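Local structure of lipoprotein (Mycoplasma mycoides subsp. capri, 7ADK) at residues S599-Q604 with R704-K709; N695-Q700 with P710-A715. The protein probably acts as a peptidase of the chymotrypsin-like PA clan, as a member of the Mycoplasma DUF31 family. All coordinates share one frame; numbering follows the deposited sequence.

How the interactions relate
Interaction 1 and interaction 2 are neighbours in the peptidase family region, with centres about 9 Å apart. Their segments alternate along the chain, and K709 of interaction 1 is followed directly by P710 of interaction 2. The two contacts therefore share one continuous stretch, 704-715, which folds back on itself. S705 N lies 3.2 Å from L712 O, a probable backbone hydrogen bond joining the contacts. L600 also packs against F697, linking the two other segments. Interaction 1 pairs an L601-F706 contact with a K709-E603 salt bridge. Interaction 2 is fully buried and mostly apolar, and it leads into strand 712-714.

Interaction 1: S599-Q604 with R704-K709; sequences SLLNEQ and RSFIDK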
loop_
_atom_site.group_PDB
_atom_site.type_symbol
_atom_site.label_atom_id
_atom_site.label_comp_id
_atom_site.label_asym_id
_atom_site.label_seq_id
_atom_site.Cartn_x
_atom_site.Cartn_y
_atom_site.Cartn_z
ATOM N N SER B 599 -33.429 18.111 12.583
ATOM C CA SER B 599 -32.507 18.740 13.523
ATOM C C SER B 599 -31.729 17.684 14.298
ATOM O O SER B 599 -32.327 16.962 15.087
ATOM C CB SER B 599 -33.333 19.558 14.500
ATOM O OG SER B 599 -32.536 20.107 15.524
ATOM N N LEU B 600 -30.406 17.595 14.149
ATOM C CA LEU B 600 -29.567 16.711 14.977
ATOM C C LEU B 600 -29.496 17.124 16.465
ATOM O O LEU B 600 -28.969 16.382 17.283
ATOM C CB LEU B 600 -28.146 16.623 14.371
ATOM C CG LEU B 600 -27.812 15.299 13.654
ATOM C CD1 LEU B 600 -26.372 15.360 13.161
ATOM C CD2 LEU B 600 -27.908 14.071 14.558
ATOM N N LEU B 601 -30.010 18.308 16.812
ATOM C CA LEU B 601 -30.045 18.863 18.170
ATOM C C LEU B 601 -31.307 18.462 18.963
ATOM O O LEU B 601 -31.251 18.389 20.192
ATOM C CB LEU B 601 -29.919 20.392 18.063
ATOM C CG LEU B 601 -28.527 20.844 17.572
ATOM C CD1 LEU B 601 -28.629 22.213 16.931
ATOM C CD2 LEU B 601 -27.512 20.932 18.712
ATOM N N ASN B 602 -32.418 18.164 18.285
ATOM C CA ASN B 602 -33.612 17.604 18.918
ATOM C C ASN B 602 -33.332 16.194 19.458
ATOM O O ASN B 602 -32.606 15.415 18.845
ATOM C CB ASN B 602 -34.793 17.582 17.944
ATOM C CG ASN B 602 -35.268 18.898 17.366
ATOM O OD1 ASN B 602 -36.125 18.922 16.503
ATOM N ND2 ASN B 602 -34.747 20.022 17.782
ATOM N N GLU B 603 -33.897 15.847 20.612
ATOM C CA GLU B 603 -33.494 14.627 21.328
ATOM C C GLU B 603 -33.907 13.325 20.623
ATOM O O GLU B 603 -33.166 12.342 20.646
ATOM C CB GLU B 603 -34.038 14.690 22.765
ATOM C CG GLU B 603 -33.376 13.726 23.759
ATOM C CD GLU B 603 -31.861 13.923 23.886
ATOM O OE1 GLU B 603 -31.150 12.954 24.234
ATOM O OE2 GLU B 603 -31.359 15.042 23.647
ATOM N N GLN B 604 -35.056 13.309 19.949
ATOM C CA GLN B 604 -35.499 12.150 19.182
ATOM C C GLN B 604 -34.680 11.930 17.905
ATOM O O GLN B 604 -34.642 10.811 17.407
ATOM C CB GLN B 604 -37.012 12.218 18.902
ATOM C CG GLN B 604 -37.489 13.078 17.719
ATOM C CD GLN B 604 -37.415 14.586 17.927
ATOM O OE1 GLN B 604 -36.992 15.097 18.952
ATOM N NE2 GLN B 604 -37.821 15.362 16.955
ATOM N N ARG B 704 -15.914 18.826 21.350
ATOM C CA ARG B 704 -17.343 18.822 21.688
ATOM C C ARG B 704 -17.788 20.113 22.377
ATOM O O ARG B 704 -17.227 20.511 23.393
ATOM C CB ARG B 704 -17.655 17.602 22.563
ATOM C CG ARG B 704 -19.152 17.288 22.667
ATOM C CD ARG B 704 -19.457 16.373 23.852
ATOM N NE ARG B 704 -18.595 15.185 23.881
ATOM C CZ ARG B 704 -18.701 14.153 24.689
ATOM N NH1 ARG B 704 -19.688 13.992 25.507
ATOM N NH2 ARG B 704 -17.805 13.219 24.668
ATOM N N SER B 705 -18.886 20.696 21.906
ATOM C CA SER B 705 -19.586 21.804 22.574
ATOM C C SER B 705 -20.786 21.312 23.379
ATOM O O SER B 705 -20.936 21.695 24.539
ATOM C CB SER B 705 -20.017 22.878 21.571
ATOM O OG SER B 705 -20.682 23.976 22.158
ATOM N N PHE B 706 -21.666 20.502 22.783
ATOM C CA PHE B 706 -22.911 20.076 23.418
ATOM C C PHE B 706 -22.672 18.806 24.228
ATOM O O PHE B 706 -22.516 17.711 23.702
ATOM C CB PHE B 706 -23.996 19.906 22.362
ATOM C CG PHE B 706 -24.296 21.193 21.629
ATOM C CD1 PHE B 706 -24.963 22.247 22.280
ATOM C CD2 PHE B 706 -23.836 21.367 20.313
ATOM C CE1 PHE B 706 -25.164 23.457 21.605
ATOM C CE2 PHE B 706 -24.068 22.567 19.631
ATOM C CZ PHE B 706 -24.731 23.617 20.281
ATOM N N ILE B 707 -22.588 18.961 25.537
ATOM C CA ILE B 707 -21.915 17.998 26.402
ATOM C C ILE B 707 -22.584 16.622 26.501
ATOM O O ILE B 707 -21.909 15.603 26.410
ATOM C CB ILE B 707 -21.680 18.700 27.748
ATOM C CG1 ILE B 707 -20.577 19.774 27.610
ATOM C CG2 ILE B 707 -21.381 17.732 28.873
ATOM C CD1 ILE B 707 -19.344 19.449 26.783
ATOM N N ASP B 708 -23.903 16.568 26.603
ATOM C CA ASP B 708 -24.681 15.328 26.568
ATOM C C ASP B 708 -24.921 14.786 25.138
ATOM O O ASP B 708 -25.759 13.904 24.942
ATOM C CB ASP B 708 -25.969 15.494 27.390
ATOM C CG ASP B 708 -26.982 16.527 26.885
ATOM O OD1 ASP B 708 -26.672 17.368 26.020
ATOM O OD2 ASP B 708 -28.123 16.508 27.389
ATOM N N LYS B 709 -24.179 15.292 24.139
ATOM C CA LYS B 709 -24.282 14.957 22.711
ATOM C C LYS B 709 -22.885 14.670 22.137
ATOM O O LYS B 709 -22.313 15.528 21.464
ATOM C CB LYS B 709 -24.921 16.105 21.917
ATOM C CG LYS B 709 -26.207 16.742 22.413
ATOM C CD LYS B 709 -27.485 16.014 22.094
ATOM C CE LYS B 709 -28.620 17.018 22.202
ATOM N NZ LYS B 709 -29.930 16.492 21.821
#
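The F706 ring takes L601 on one face. Methyl CD2 of L601 sits 4.0 Å from the centroid of the F706 ring, 15° off the normal, in a CH-pi contact. It is displaced toward the rim, nearest CE2 and CD2. The two side chains cross at about a right angle. S705 OG lies over the centre of the opposite face and is itself hydrogen-bonded to K218. The guanidinium of R704 is met at its edge by I707 O, in plane, at 2.9 Å from NH1. This bond ties R704 to the type I turn running from F706 to K709.

The second half of the contact is polar. K709 bends at chi2 (-81°), and its extended outer part carries NZ to two oxygens. NZ bonds to L601 O at 2.8 Å, coming from above the carbonyl plane. It also forms a salt bridge with E603 OE2 at 2.7 Å, on the syn side of the carboxylate but tilted out of its plane. The nearby carboxylate of D708 may add to the negative field around the ammonium.

The contact joins the start of helix 603-606 to the loop before strand 712-714. F706 also packs on L712 and D714 of that strand and meets the Y794 ring. R704 and I707 rest on F180 of helix 176-192.

Interaction 2: N695-Q700 with P710-A715; sequences NFFSYQ and PGLTDA
The contact forms at the entrance to strand 712-714, an antiparallel neighbour of strand 737-747 in a mixed sheet. It joins two parts of the connection between helix 688-691 and strand 712-714.

Y699 and P710 lie side by side and point the same way. P710 CB sits over the centre of the Y699 ring, 4.1 Å from its centroid and 10° off the normal, a CH-pi contact. The neighbouring CG of P710 reaches the phenol end of the same face, 4.1 Å from Y699 CZ. The proline ring thus lies along the aromatic ring from CG to CZ.

F697 lies two residues earlier in the same loop, and its side chain starts toward the other segment. Its CB lies close to P710 O, which approaches the ring obliquely. Its CG is anti to the carbonyl carbon (chi1 -55°), which turns the ring along the other segment toward L712. Methyl CD2 of L712 lies 4.2 Å from F697 CZ, oblique to the ring, a plain apolar contact. P710 O is also hydrogen-bonded by Y606 OH, and the Y606 ring meets that of F697 with nearly parallel planes.

G711 sits between P710 and L712, next to F697 and S698. Its positive phi (68°) turns the chain from the proline into the strand. The backbones come near each other here, with the CA atoms of F697 and G711 4.8 Å apart. Both S698 and G711 bond through their backbones to L748.

F697 and L712 pack on I747 of strand 737-747. S698 and Q700 touch T783 of strand 783-792, while Y699 and P710 lie against Q176 of helix 176-192.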
loop_
_atom_site.group_PDB
_atom_site.type_symbol
_atom_site.label_atom_id
_atom_site.label_comp_id
_atom_site.label_asym_id
_atom_site.label_seq_id
_atom_site.Cartn_x
_atom_site.Cartn_y
_atom_site.Cartn_z
ATOM N N ASN B 695 -20.513 4.042 10.762
ATOM C CA ASN B 695 -20.109 4.357 12.130
ATOM C C ASN B 695 -20.756 5.677 12.571
ATOM O O ASN B 695 -21.674 6.168 11.916
ATOM C CB ASN B 695 -18.573 4.267 12.255
ATOM C CG ASN B 695 -18.015 2.870 12.043
ATOM O OD1 ASN B 695 -17.017 2.681 11.378
ATOM N ND2 ASN B 695 -18.608 1.820 12.567
ATOM N N PHE B 696 -20.350 6.204 13.721
ATOM C CA PHE B 696 -21.145 7.160 14.488
ATOM C C PHE B 696 -20.337 8.403 14.870
ATOM O O PHE B 696 -19.306 8.715 14.273
ATOM C CB PHE B 696 -21.719 6.416 15.706
ATOM C CG PHE B 696 -22.405 5.104 15.383
ATOM C CD1 PHE B 696 -23.736 5.107 14.932
ATOM C CD2 PHE B 696 -21.707 3.885 15.498
ATOM C CE1 PHE B 696 -24.359 3.900 14.585
ATOM C CE2 PHE B 696 -22.334 2.678 15.156
ATOM C CZ PHE B 696 -23.660 2.690 14.690
ATOM N N PHE B 697 -20.811 9.131 15.874
ATOM C CA PHE B 697 -20.123 10.259 16.489
ATOM C C PHE B 697 -18.981 9.861 17.446
ATOM O O PHE B 697 -19.000 8.819 18.091
ATOM C CB PHE B 697 -21.167 11.115 17.197
ATOM C CG PHE B 697 -22.334 11.590 16.352
ATOM C CD1 PHE B 697 -22.104 12.313 15.169
ATOM C CD2 PHE B 697 -23.652 11.346 16.773
ATOM C CE1 PHE B 697 -23.184 12.774 14.405
ATOM C CE2 PHE B 697 -24.725 11.862 16.039
ATOM C CZ PHE B 697 -24.487 12.564 14.853
ATOM N N SER B 698 -17.966 10.710 17.528
ATOM C CA SER B 698 -16.758 10.548 18.331
ATOM C C SER B 698 -16.937 11.005 19.783
ATOM O O SER B 698 -17.468 12.080 20.050
ATOM C CB SER B 698 -15.664 11.372 17.672
ATOM O OG SER B 698 -14.428 11.160 18.283
ATOM N N TYR B 699 -16.431 10.239 20.747
ATOM C CA TYR B 699 -16.377 10.600 22.171
ATOM C C TYR B 699 -15.097 11.416 22.483
ATOM O O TYR B 699 -14.485 11.267 23.534
ATOM C CB TYR B 699 -16.554 9.340 23.053
ATOM C CG TYR B 699 -17.940 8.700 23.127
ATOM C CD1 TYR B 699 -18.602 8.243 21.969
ATOM C CD2 TYR B 699 -18.554 8.498 24.381
ATOM C CE1 TYR B 699 -19.860 7.619 22.059
ATOM C CE2 TYR B 699 -19.801 7.854 24.480
ATOM C CZ TYR B 699 -20.460 7.416 23.315
ATOM O OH TYR B 699 -21.638 6.753 23.410
ATOM N N GLN B 700 -14.646 12.278 21.573
ATOM C CA GLN B 700 -13.600 13.276 21.828
ATOM C C GLN B 700 -14.137 14.437 22.692
ATOM O O GLN B 700 -15.179 15.007 22.376
ATOM C CB GLN B 700 -13.040 13.784 20.487
ATOM C CG GLN B 700 -11.525 13.990 20.497
ATOM C CD GLN B 700 -11.062 15.220 21.243
ATOM O OE1 GLN B 700 -11.468 16.333 20.981
ATOM N NE2 GLN B 700 -10.180 15.085 22.194
ATOM N N PRO B 710 -22.285 13.495 22.389
ATOM C CA PRO B 710 -20.951 13.204 21.886
ATOM C C PRO B 710 -20.847 13.405 20.375
ATOM O O PRO B 710 -21.734 13.016 19.619
ATOM C CB PRO B 710 -20.583 11.796 22.343
ATOM C CG PRO B 710 -21.905 11.191 22.783
ATOM C CD PRO B 710 -22.768 12.385 23.183
ATOM N N GLY B 711 -19.794 14.096 19.967
ATOM C CA GLY B 711 -19.523 14.542 18.612
ATOM C C GLY B 711 -20.426 15.607 17.995
ATOM O O GLY B 711 -20.365 15.761 16.776
ATOM N N LEU B 712 -21.216 16.369 18.746
ATOM C CA LEU B 712 -21.840 17.607 18.257
ATOM C C LEU B 712 -21.068 18.825 18.760
ATOM O O LEU B 712 -20.694 18.926 19.936
ATOM C CB LEU B 712 -23.312 17.754 18.662
ATOM C CG LEU B 712 -24.300 16.676 18.199
ATOM C CD1 LEU B 712 -25.725 17.176 18.457
ATOM C CD2 LEU B 712 -24.221 16.347 16.716
ATOM N N THR B 713 -20.862 19.814 17.892
ATOM C CA THR B 713 -20.191 21.064 18.256
ATOM C C THR B 713 -20.782 22.305 17.603
ATOM O O THR B 713 -21.478 22.232 16.599
ATOM C CB THR B 713 -18.667 20.960 18.093
ATOM O OG1 THR B 713 -18.078 21.998 18.827
ATOM C CG2 THR B 713 -18.110 21.071 16.686
ATOM N N ASP B 714 -20.512 23.463 18.190
ATOM C CA ASP B 714 -20.730 24.767 17.566
ATOM C C ASP B 714 -19.338 25.339 17.300
ATOM O O ASP B 714 -18.536 25.521 18.218
ATOM C CB ASP B 714 -21.597 25.645 18.488
ATOM C CG ASP B 714 -21.770 27.119 18.080
ATOM O OD1 ASP B 714 -21.110 27.600 17.141
ATOM O OD2 ASP B 714 -22.565 27.824 18.757
ATOM N N ALA B 715 -19.021 25.536 16.022
ATOM C CA ALA B 715 -17.675 25.840 15.591
ATOM C C ALA B 715 -17.152 27.161 16.149
ATOM O O ALA B 715 -16.000 27.210 16.547
ATOM C CB ALA B 715 -17.629 25.866 14.077
#